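Local structure of multifunctional non-homologous end joining DNA repair protein LigD (Mycobacterium tuberculosis, 2IRU) at residues Gly132-Leu137 and Arg193-Leu198; Phe139-Gly144 and Arg157-Leu162; Thr170-Ser175 and Ala261-Pro266. The protein probably repairs DNA double-strand breaks together with Ku by non-homologous end joining, this chain being the polymerase domain of the multifunctional enzyme. All blocks are in the same frame, centred on the assembly; numbering follows the deposited sequence.

Contact 1 (Gly132-Leu137 and Arg193-Leu198); sequences GPATRL and RGATVL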
loop_
_atom_site.group_PDB
_atom_site.type_symbol
_atom_site.label_atom_id
_atom_site.label_comp_id
_atom_site.label_asym_id
_atom_site.label_seq_id
_atom_site.Cartn_x
_atom_site.Cartn_y
_atom_site.Cartn_z
ATOM N N GLY A 132 10.085 -5.233 -13.666
ATOM C CA GLY A 132 9.578 -4.699 -14.914
ATOM C C GLY A 132 9.138 -3.247 -14.693
ATOM O O GLY A 132 9.468 -2.633 -13.674
ATOM N N PRO A 133 8.378 -2.694 -15.645
ATOM C CA PRO A 133 7.924 -1.308 -15.590
ATOM C C PRO A 133 6.939 -1.019 -14.449
ATOM O O PRO A 133 6.333 -1.935 -13.851
ATOM C CB PRO A 133 7.227 -1.128 -16.949
ATOM C CG PRO A 133 7.769 -2.204 -17.799
ATOM C CD PRO A 133 7.903 -3.356 -16.866
ATOM N N ALA A 134 6.803 0.266 -14.133
ATOM C CA ALA A 134 5.740 0.692 -13.254
ATOM C C ALA A 134 4.404 0.431 -13.944
ATOM O O ALA A 134 4.256 0.694 -15.150
ATOM C CB ALA A 134 5.902 2.180 -12.903
ATOM N N THR A 135 3.432 -0.095 -13.193
ATOM C CA THR A 135 2.102 -0.349 -13.747
ATOM C C THR A 135 1.103 0.744 -13.358
ATOM O O THR A 135 0.042 0.877 -13.976
ATOM C CB THR A 135 1.519 -1.697 -13.281
ATOM O OG1 THR A 135 1.228 -1.639 -11.893
ATOM C CG2 THR A 135 2.481 -2.890 -13.612
ATOM N N ARG A 136 1.449 1.507 -12.328
ATOM C CA ARG A 136 0.564 2.560 -11.771
ATOM C C ARG A 136 1.435 3.593 -11.102
ATOM O O ARG A 136 2.599 3.301 -10.777
ATOM C CB ARG A 136 -0.386 1.918 -10.735
ATOM C CG ARG A 136 0.303 1.348 -9.499
ATOM C CD ARG A 136 -0.602 0.372 -8.743
ATOM N NE ARG A 136 0.033 -0.017 -7.484
ATOM C CZ ARG A 136 -0.213 -1.130 -6.789
ATOM N NH1 ARG A 136 -1.093 -2.035 -7.224
ATOM N NH2 ARG A 136 0.452 -1.340 -5.650
ATOM N N LEU A 137 0.900 4.811 -10.921
ATOM C CA LEU A 137 1.540 5.815 -10.067
ATOM C C LEU A 137 0.925 5.821 -8.663
ATOM O O LEU A 137 -0.259 5.523 -8.475
ATOM C CB LEU A 137 1.384 7.239 -10.654
ATOM C CG LEU A 137 1.796 7.555 -12.092
ATOM C CD1 LEU A 137 1.497 9.038 -12.412
ATOM C CD2 LEU A 137 3.255 7.240 -12.304
ATOM N N ARG A 193 11.866 4.961 -12.971
ATOM C CA ARG A 193 12.532 6.272 -13.121
ATOM C C ARG A 193 11.625 7.229 -13.907
ATOM O O ARG A 193 11.459 8.401 -13.526
ATOM C CB ARG A 193 13.932 6.127 -13.754
ATOM C CG ARG A 193 14.969 5.491 -12.781
ATOM C CD ARG A 193 16.350 5.415 -13.399
ATOM N NE ARG A 193 16.271 4.740 -14.688
ATOM C CZ ARG A 193 16.685 3.497 -14.926
ATOM N NH1 ARG A 193 17.256 2.774 -13.973
ATOM N NH2 ARG A 193 16.558 2.995 -16.143
ATOM N N GLY A 194 11.010 6.722 -14.975
ATOM C CA GLY A 194 10.091 7.506 -15.801
ATOM C C GLY A 194 8.833 7.910 -15.059
ATOM O O GLY A 194 8.411 9.069 -15.125
ATOM N N ALA A 195 8.226 6.937 -14.370
ATOM C CA ALA A 195 7.052 7.163 -13.506
ATOM C C ALA A 195 7.316 8.224 -12.455
ATOM O O ALA A 195 6.458 9.094 -12.186
ATOM C CB ALA A 195 6.616 5.842 -12.839
ATOM N N THR A 196 8.519 8.196 -11.879
ATOM C CA THR A 196 8.883 9.175 -10.841
ATOM C C THR A 196 8.972 10.599 -11.416
ATOM O O THR A 196 8.482 11.573 -10.806
ATOM C CB THR A 196 10.184 8.793 -10.134
ATOM O OG1 THR A 196 10.037 7.488 -9.549
ATOM C CG2 THR A 196 10.498 9.780 -9.015
ATOM N N VAL A 197 9.574 10.719 -12.602
ATOM C CA VAL A 197 9.622 12.017 -13.315
ATOM C C VAL A 197 8.205 12.558 -13.608
ATOM O O VAL A 197 7.906 13.724 -13.298
ATOM C CB VAL A 197 10.539 11.938 -14.551
ATOM C CG1 VAL A 197 10.282 13.092 -15.531
ATOM C CG2 VAL A 197 12.008 11.892 -14.097
ATOM N N LEU A 198 7.312 11.678 -14.080
ATOM C CA LEU A 198 5.918 12.044 -14.372
ATOM C C LEU A 198 5.140 12.511 -13.131
ATOM O O LEU A 198 4.495 13.586 -13.143
ATOM C CB LEU A 198 5.181 10.889 -15.055
ATOM C CG LEU A 198 3.677 11.066 -15.344
ATOM C CD1 LEU A 198 3.361 12.326 -16.214
ATOM C CD2 LEU A 198 3.145 9.818 -16.043
#
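Leu137 and Ala134, on the long strand 129-143, pack against Ala195 and Leu198 of helix 192-209, a strand-to-helix contact that seats this helix on the mixed sheet of the LigD primase-polymerase domain. Leu137 makes most of it. Its CB and CG stand back from the helix, and only the two methyls touch it. With chi1 at -53° CG lies anti to the carbonyl carbon, and with chi2 at 179° CD1 continues the chain outward while CD2 branches toward the earlier helical turn. CD2 reaches CB of Ala195 at 3.7 Å and also rests beside its carbonyl oxygen. CD1 meets the end of Leu198, 4.1 Å from its CD2, and the two leucines cross at about a right angle. Leu198 arrives extended, CG anti to the backbone N (chi1 176°), which carries its CD2 across to the strand.

Two residues lie between Ala134 and Leu137, yet both side chains point to the helix, because the strand turns a corner at Arg136. Arg136 itself points away and forms a salt bridge with Asp291 and a hydrogen bond with Gln117. Around the contact, Leu186 of strand 180-186 touches both Ala134 and Leu137, and Val190, just ahead of the helix, touches Ala195. No hydrogen bond spans the two segments, and the packing is wholly apolar. At its middle a single methyl serves both strand residues: CB of Ala195 lies 3.7 Å from CB of Ala134, the same distance as from CD2 of Leu137.

Contact 2 (Phe139-Gly144 and Arg157-Leu162); sequences FDLDPG and RAVRDL
Phe139 presents one face of its ring to Val159, whose CG1 sits 4.2 Å above the plane and displaced toward the rim, nearest to CD2. The pair joins strand 129-143 to helix 149-164 within a beta-alpha-beta crossover: the chain goes on from this helix to strand 171-174, which runs parallel to the first strand with strand 180-186 between them. Such a unit belongs to the RRM-like core of archaeo-eukaryotic primases.

Val159 faces the strand with both arms of its fork. CG1, anti to the backbone N (chi1 178°), goes to Phe139, while CG2 turns to Leu141, 4.5 Å from the CD2 of that leucine, a looser approach. No hydrogen bond crosses between the segments. Leu182 of strand 180-186 touches both Val159 and Leu141, and Ala199 of helix 192-209 packs on Phe139, so the patch is buried from several sides.

Asp140 and Asp142, which take no part, direct their carboxylates to the face of the sheet turned from the helix, where, by similarity, both bind the two manganese ions of the polymerase site and the substrate. Asp140 is hydrogen-bonded to Gln233, and Asp142 is salt-bridged to Arg223. The apolar contact thus backs the strand that bears these ligands.

On the flank of the helix turned toward strand 171-174, Arg160 makes a cation-pi contact with Trp260. CG of Arg157 lies 3.7 Å above one face of the Arg160 guanidinium group. In a salt bridge, NE and NH2 of Arg160 grip Asp161 side-on, both bonding to the one oxygen OD1, at 3.1 Å and 3.2 Å, from the same face of the carboxylate.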
loop_
_atom_site.group_PDB
_atom_site.type_symbol
_atom_site.label_atom_id
_atom_site.label_comp_id
_atom_site.label_asym_id
_atom_site.label_seq_id
_atom_site.Cartn_x
_atom_site.Cartn_y
_atom_site.Cartn_z
ATOM N N PHE A 139 0.686 8.566 -5.317
ATOM C CA PHE A 139 0.992 9.819 -4.630
ATOM C C PHE A 139 0.630 9.675 -3.154
ATOM O O PHE A 139 -0.448 9.158 -2.830
ATOM C CB PHE A 139 0.212 10.984 -5.228
ATOM C CG PHE A 139 0.546 11.237 -6.655
ATOM C CD1 PHE A 139 1.492 12.203 -7.003
ATOM C CD2 PHE A 139 -0.105 10.520 -7.671
ATOM C CE1 PHE A 139 1.796 12.412 -8.366
ATOM C CE2 PHE A 139 0.178 10.727 -9.002
ATOM C CZ PHE A 139 1.134 11.679 -9.358
ATOM N N ASP A 140 1.531 10.098 -2.275
ATOM C CA ASP A 140 1.259 10.088 -0.840
ATOM C C ASP A 140 1.002 11.550 -0.484
ATOM O O ASP A 140 1.913 12.374 -0.580
ATOM C CB ASP A 140 2.501 9.601 -0.083
ATOM C CG ASP A 140 2.337 9.605 1.433
ATOM O OD1 ASP A 140 1.274 10.000 2.005
ATOM O OD2 ASP A 140 3.341 9.199 2.069
ATOM N N LEU A 141 -0.241 11.853 -0.104
ATOM C CA LEU A 141 -0.622 13.191 0.285
ATOM C C LEU A 141 -0.554 13.287 1.791
ATOM O O LEU A 141 -1.373 12.678 2.499
ATOM C CB LEU A 141 -2.040 13.508 -0.221
ATOM C CG LEU A 141 -2.088 14.042 -1.659
ATOM C CD1 LEU A 141 -1.462 13.128 -2.715
ATOM C CD2 LEU A 141 -3.552 14.350 -2.007
ATOM N N ASP A 142 0.452 14.001 2.282
ATOM C CA ASP A 142 0.676 14.064 3.712
ATOM C C ASP A 142 0.323 15.450 4.239
ATOM O O ASP A 142 1.020 16.425 3.891
ATOM C CB ASP A 142 2.122 13.714 4.067
ATOM C CG ASP A 142 2.309 13.520 5.580
ATOM O OD1 ASP A 142 1.826 12.498 6.136
ATOM O OD2 ASP A 142 2.908 14.416 6.217
ATOM N N PRO A 143 -0.773 15.558 5.031
ATOM C CA PRO A 143 -1.243 16.857 5.516
ATOM C C PRO A 143 -0.332 17.454 6.595
ATOM O O PRO A 143 -0.098 16.822 7.636
ATOM C CB PRO A 143 -2.640 16.544 6.089
ATOM C CG PRO A 143 -2.531 15.098 6.538
ATOM C CD PRO A 143 -1.644 14.451 5.494
ATOM N N GLY A 144 0.168 18.667 6.347
ATOM C CA GLY A 144 0.994 19.388 7.322
ATOM C C GLY A 144 0.226 19.919 8.525
ATOM O O GLY A 144 -0.994 19.748 8.638
ATOM N N ARG A 157 -8.481 16.088 -5.095
ATOM C CA ARG A 157 -9.318 16.311 -6.278
ATOM C C ARG A 157 -8.520 17.056 -7.344
ATOM O O ARG A 157 -8.694 16.825 -8.543
ATOM C CB ARG A 157 -10.631 17.021 -5.913
ATOM C CG ARG A 157 -11.629 16.146 -5.133
ATOM C CD ARG A 157 -12.986 16.836 -4.961
ATOM N NE ARG A 157 -12.843 18.166 -4.379
ATOM C CZ ARG A 157 -12.929 18.442 -3.080
ATOM N NH1 ARG A 157 -13.171 17.478 -2.199
ATOM N NH2 ARG A 157 -12.793 19.709 -2.674
ATOM N N ALA A 158 -7.630 17.946 -6.901
ATOM C CA ALA A 158 -6.747 18.665 -7.821
ATOM C C ALA A 158 -5.723 17.764 -8.508
ATOM O O ALA A 158 -5.449 17.921 -9.715
ATOM C CB ALA A 158 -6.081 19.832 -7.105
ATOM N N VAL A 159 -5.151 16.819 -7.756
ATOM C CA VAL A 159 -4.283 15.820 -8.350
ATOM C C VAL A 159 -5.079 15.011 -9.378
ATOM O O VAL A 159 -4.638 14.835 -10.521
ATOM C CB VAL A 159 -3.680 14.865 -7.279
ATOM C CG1 VAL A 159 -2.824 13.802 -7.963
ATOM C CG2 VAL A 159 -2.884 15.666 -6.250
ATOM N N ARG A 160 -6.255 14.535 -8.950
ATOM C CA ARG A 160 -7.161 13.784 -9.814
ATOM C C ARG A 160 -7.435 14.551 -11.117
ATOM O O ARG A 160 -7.455 13.958 -12.189
ATOM C CB ARG A 160 -8.496 13.511 -9.120
ATOM C CG ARG A 160 -9.462 12.704 -9.974
ATOM C CD ARG A 160 -10.900 12.858 -9.520
ATOM N NE ARG A 160 -11.314 14.266 -9.494
ATOM C CZ ARG A 160 -12.396 14.713 -8.868
ATOM N NH1 ARG A 160 -13.201 13.870 -8.238
ATOM N NH2 ARG A 160 -12.677 16.008 -8.872
ATOM N N ASP A 161 -7.647 15.855 -11.006
ATOM C CA ASP A 161 -8.035 16.649 -12.174
ATOM C C ASP A 161 -6.871 16.790 -13.160
ATOM O O ASP A 161 -7.064 16.670 -14.380
ATOM C CB ASP A 161 -8.588 17.991 -11.724
ATOM C CG ASP A 161 -9.971 17.870 -11.066
ATOM O OD1 ASP A 161 -10.603 16.785 -11.127
ATOM O OD2 ASP A 161 -10.438 18.882 -10.497
ATOM N N LEU A 162 -5.661 16.997 -12.634
ATOM C CA LEU A 162 -4.460 17.054 -13.485
ATOM C C LEU A 162 -4.235 15.728 -14.217
ATOM O O LEU A 162 -3.909 15.686 -15.408
ATOM C CB LEU A 162 -3.217 17.427 -12.671
ATOM C CG LEU A 162 -2.826 18.840 -12.233
ATOM C CD1 LEU A 162 -3.446 19.277 -10.964
ATOM C CD2 LEU A 162 -1.312 18.903 -12.084
#

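Contact 3 (Thr170-Ser175 and Ala261-Pro266); sequences TFPVTS and AELDDP
Leu263 turns CG anti to its carbonyl carbon, beside the backbone N (chi1 -69°), and a chi2 of -160° then spreads its two methyls along strand 171-174. CD1 comes to rest beside the ring of Pro172, 4.0 Å from CB, and CD2 leans toward Thr174, 4.4 Å from its CG2. One leucine therefore spans two strand residues that point to the same side, while Val173 between them points away. Thr174 is set to receive it: with chi1 at 46° the hydroxyl lies between the backbone N and carbonyl carbon, and CG2 is the branch left to meet the leucine. Its OG1 is hydrogen-bonded to Arg258 NH1, so the polar and apolar arms of this buried threonine serve different partners.

No hydrogen bond links the segments, and the contact is a small apolar one. Leu180, Ala156 and Leu268 also touch Leu263, which places it among strand 180-186, helix 149-164 and the loop after helix 260-263. The helical turn carrying Leu263 is weakly bonded and soon ends, with Asp264 N bonding to Ala261 O at 3.1 Å.

Strand 171-174 pairs with 253-257 on one side and 180-186 on the other, and the turn at 260-263 folds back over the face of this sheet. At the end of the strand, Ser175 opens the run 175-181 that by similarity binds the polymerase substrate; its OG bonds to Ser177 N and Gly179 O. The arrangement is a helical turn packed through Leu263 on one face of the mixed sheet of the primase-polymerase domain, beside that probable substrate-binding segment.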
loop_
_atom_site.group_PDB
_atom_site.type_symbol
_atom_site.label_atom_id
_atom_site.label_comp_id
_atom_site.label_asym_id
_atom_site.label_seq_id
_atom_site.Cartn_x
_atom_site.Cartn_y
_atom_site.Cartn_z
ATOM N N THR A 170 -7.964 8.233 -11.230
ATOM C CA THR A 170 -7.309 8.199 -9.927
ATOM C C THR A 170 -8.211 7.591 -8.849
ATOM O O THR A 170 -9.419 7.889 -8.803
ATOM C CB THR A 170 -6.880 9.630 -9.547
ATOM O OG1 THR A 170 -6.157 10.196 -10.653
ATOM C CG2 THR A 170 -5.989 9.668 -8.312
ATOM N N PHE A 171 -7.608 6.775 -7.986
ATOM C CA PHE A 171 -8.330 6.079 -6.921
ATOM C C PHE A 171 -7.787 6.507 -5.563
ATOM O O PHE A 171 -6.575 6.364 -5.301
ATOM C CB PHE A 171 -8.157 4.548 -7.055
ATOM C CG PHE A 171 -8.647 4.006 -8.365
ATOM C CD1 PHE A 171 -9.952 3.514 -8.486
ATOM C CD2 PHE A 171 -7.813 3.996 -9.498
ATOM C CE1 PHE A 171 -10.423 3.011 -9.699
ATOM C CE2 PHE A 171 -8.279 3.493 -10.717
ATOM C CZ PHE A 171 -9.576 3.000 -10.832
ATOM N N PRO A 172 -8.672 6.951 -4.662
ATOM C CA PRO A 172 -8.137 7.271 -3.344
ATOM C C PRO A 172 -8.151 6.124 -2.352
ATOM O O PRO A 172 -9.039 5.283 -2.373
ATOM C CB PRO A 172 -9.072 8.386 -2.840
ATOM C CG PRO A 172 -10.388 8.168 -3.576
ATOM C CD PRO A 172 -10.122 7.243 -4.765
ATOM N N VAL A 173 -7.153 6.128 -1.487
ATOM C CA VAL A 173 -7.021 5.098 -0.464
ATOM C C VAL A 173 -6.529 5.782 0.805
ATOM O O VAL A 173 -5.391 6.296 0.841
ATOM C CB VAL A 173 -5.995 3.995 -0.869
ATOM C CG1 VAL A 173 -5.901 2.973 0.250
ATOM C CG2 VAL A 173 -6.401 3.310 -2.172
ATOM N N THR A 174 -7.373 5.839 1.834
ATOM C CA THR A 174 -6.923 6.450 3.097
ATOM C C THR A 174 -5.891 5.468 3.670
ATOM O O THR A 174 -6.133 4.269 3.668
ATOM C CB THR A 174 -8.064 6.791 4.066
ATOM O OG1 THR A 174 -9.002 5.708 4.185
ATOM C CG2 THR A 174 -8.806 8.070 3.556
ATOM N N SER A 175 -4.761 5.982 4.103
ATOM C CA SER A 175 -3.600 5.127 4.437
ATOM C C SER A 175 -3.747 4.305 5.704
ATOM O O SER A 175 -2.945 3.382 5.901
ATOM C CB SER A 175 -2.328 5.982 4.599
ATOM O OG SER A 175 -2.382 6.722 5.789
ATOM N N ALA A 261 -16.651 10.734 -3.272
ATOM C CA ALA A 261 -17.687 11.377 -2.456
ATOM C C ALA A 261 -17.414 11.201 -0.970
ATOM O O ALA A 261 -17.688 12.097 -0.171
ATOM C CB ALA A 261 -19.095 10.877 -2.831
ATOM N N GLU A 262 -16.807 10.070 -0.608
ATOM C CA GLU A 262 -16.404 9.870 0.773
ATOM C C GLU A 262 -15.407 10.926 1.255
ATOM O O GLU A 262 -15.441 11.331 2.411
ATOM C CB GLU A 262 -15.867 8.440 0.969
ATOM C CG GLU A 262 -17.025 7.456 1.224
ATOM C CD GLU A 262 -16.657 6.001 1.082
ATOM O OE1 GLU A 262 -15.470 5.694 0.798
ATOM O OE2 GLU A 262 -17.582 5.151 1.237
ATOM N N LEU A 263 -14.508 11.362 0.372
ATOM C CA LEU A 263 -13.514 12.370 0.746
ATOM C C LEU A 263 -14.125 13.725 1.051
ATOM O O LEU A 263 -13.503 14.525 1.750
ATOM C CB LEU A 263 -12.437 12.523 -0.330
ATOM C CG LEU A 263 -11.471 11.371 -0.530
ATOM C CD1 LEU A 263 -10.211 11.852 -1.258
ATOM C CD2 LEU A 263 -11.102 10.679 0.786
ATOM N N ASP A 264 -15.340 13.970 0.548
ATOM C CA ASP A 264 -16.069 15.230 0.768
ATOM C C ASP A 264 -16.673 15.350 2.169
ATOM O O ASP A 264 -17.272 16.381 2.504
ATOM C CB ASP A 264 -17.211 15.405 -0.251
ATOM C CG ASP A 264 -16.803 15.064 -1.669
ATOM O OD1 ASP A 264 -15.960 14.162 -1.854
ATOM O OD2 ASP A 264 -17.354 15.667 -2.608
ATOM N N ASP A 265 -16.546 14.290 2.964
ATOM C CA ASP A 265 -17.056 14.290 4.318
ATOM C C ASP A 265 -16.077 14.972 5.279
ATOM O O ASP A 265 -14.956 14.498 5.465
ATOM C CB ASP A 265 -17.381 12.871 4.779
ATOM C CG ASP A 265 -18.376 12.845 5.937
ATOM O OD1 ASP A 265 -18.314 13.739 6.806
ATOM O OD2 ASP A 265 -19.200 11.903 5.982
ATOM N N PRO A 266 -16.502 16.092 5.901
ATOM C CA PRO A 266 -15.624 16.794 6.847
ATOM C C PRO A 266 -15.246 15.916 8.048
ATOM O O PRO A 266 -14.225 16.161 8.697
ATOM C CB PRO A 266 -16.468 17.996 7.295
ATOM C CG PRO A 266 -17.873 17.626 6.984
ATOM C CD PRO A 266 -17.814 16.753 5.773
#

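Overall arrangement
All three contacts pack helical segments on the mixed sheet of the polymerase domain. Contacts 1 and 2 share strand 129-143, their strand segments adjoining in sequence, yet their centres lie about 17 Å apart, and each meets a different helix, 192-209 or 149-164. Along the chain contact 2 is nested within the loop closed by contact 1, whereas contact 3 follows contact 2 and crosses contact 1. Contacts 2 and 3 are closer, about 11 Å between centres, and touch where Arg160 packs on Thr170. Their strand segments themselves hold residues that by similarity bind metal (Asp140, Asp142) or substrate (Asp140, Leu141, Asp142, Ser175).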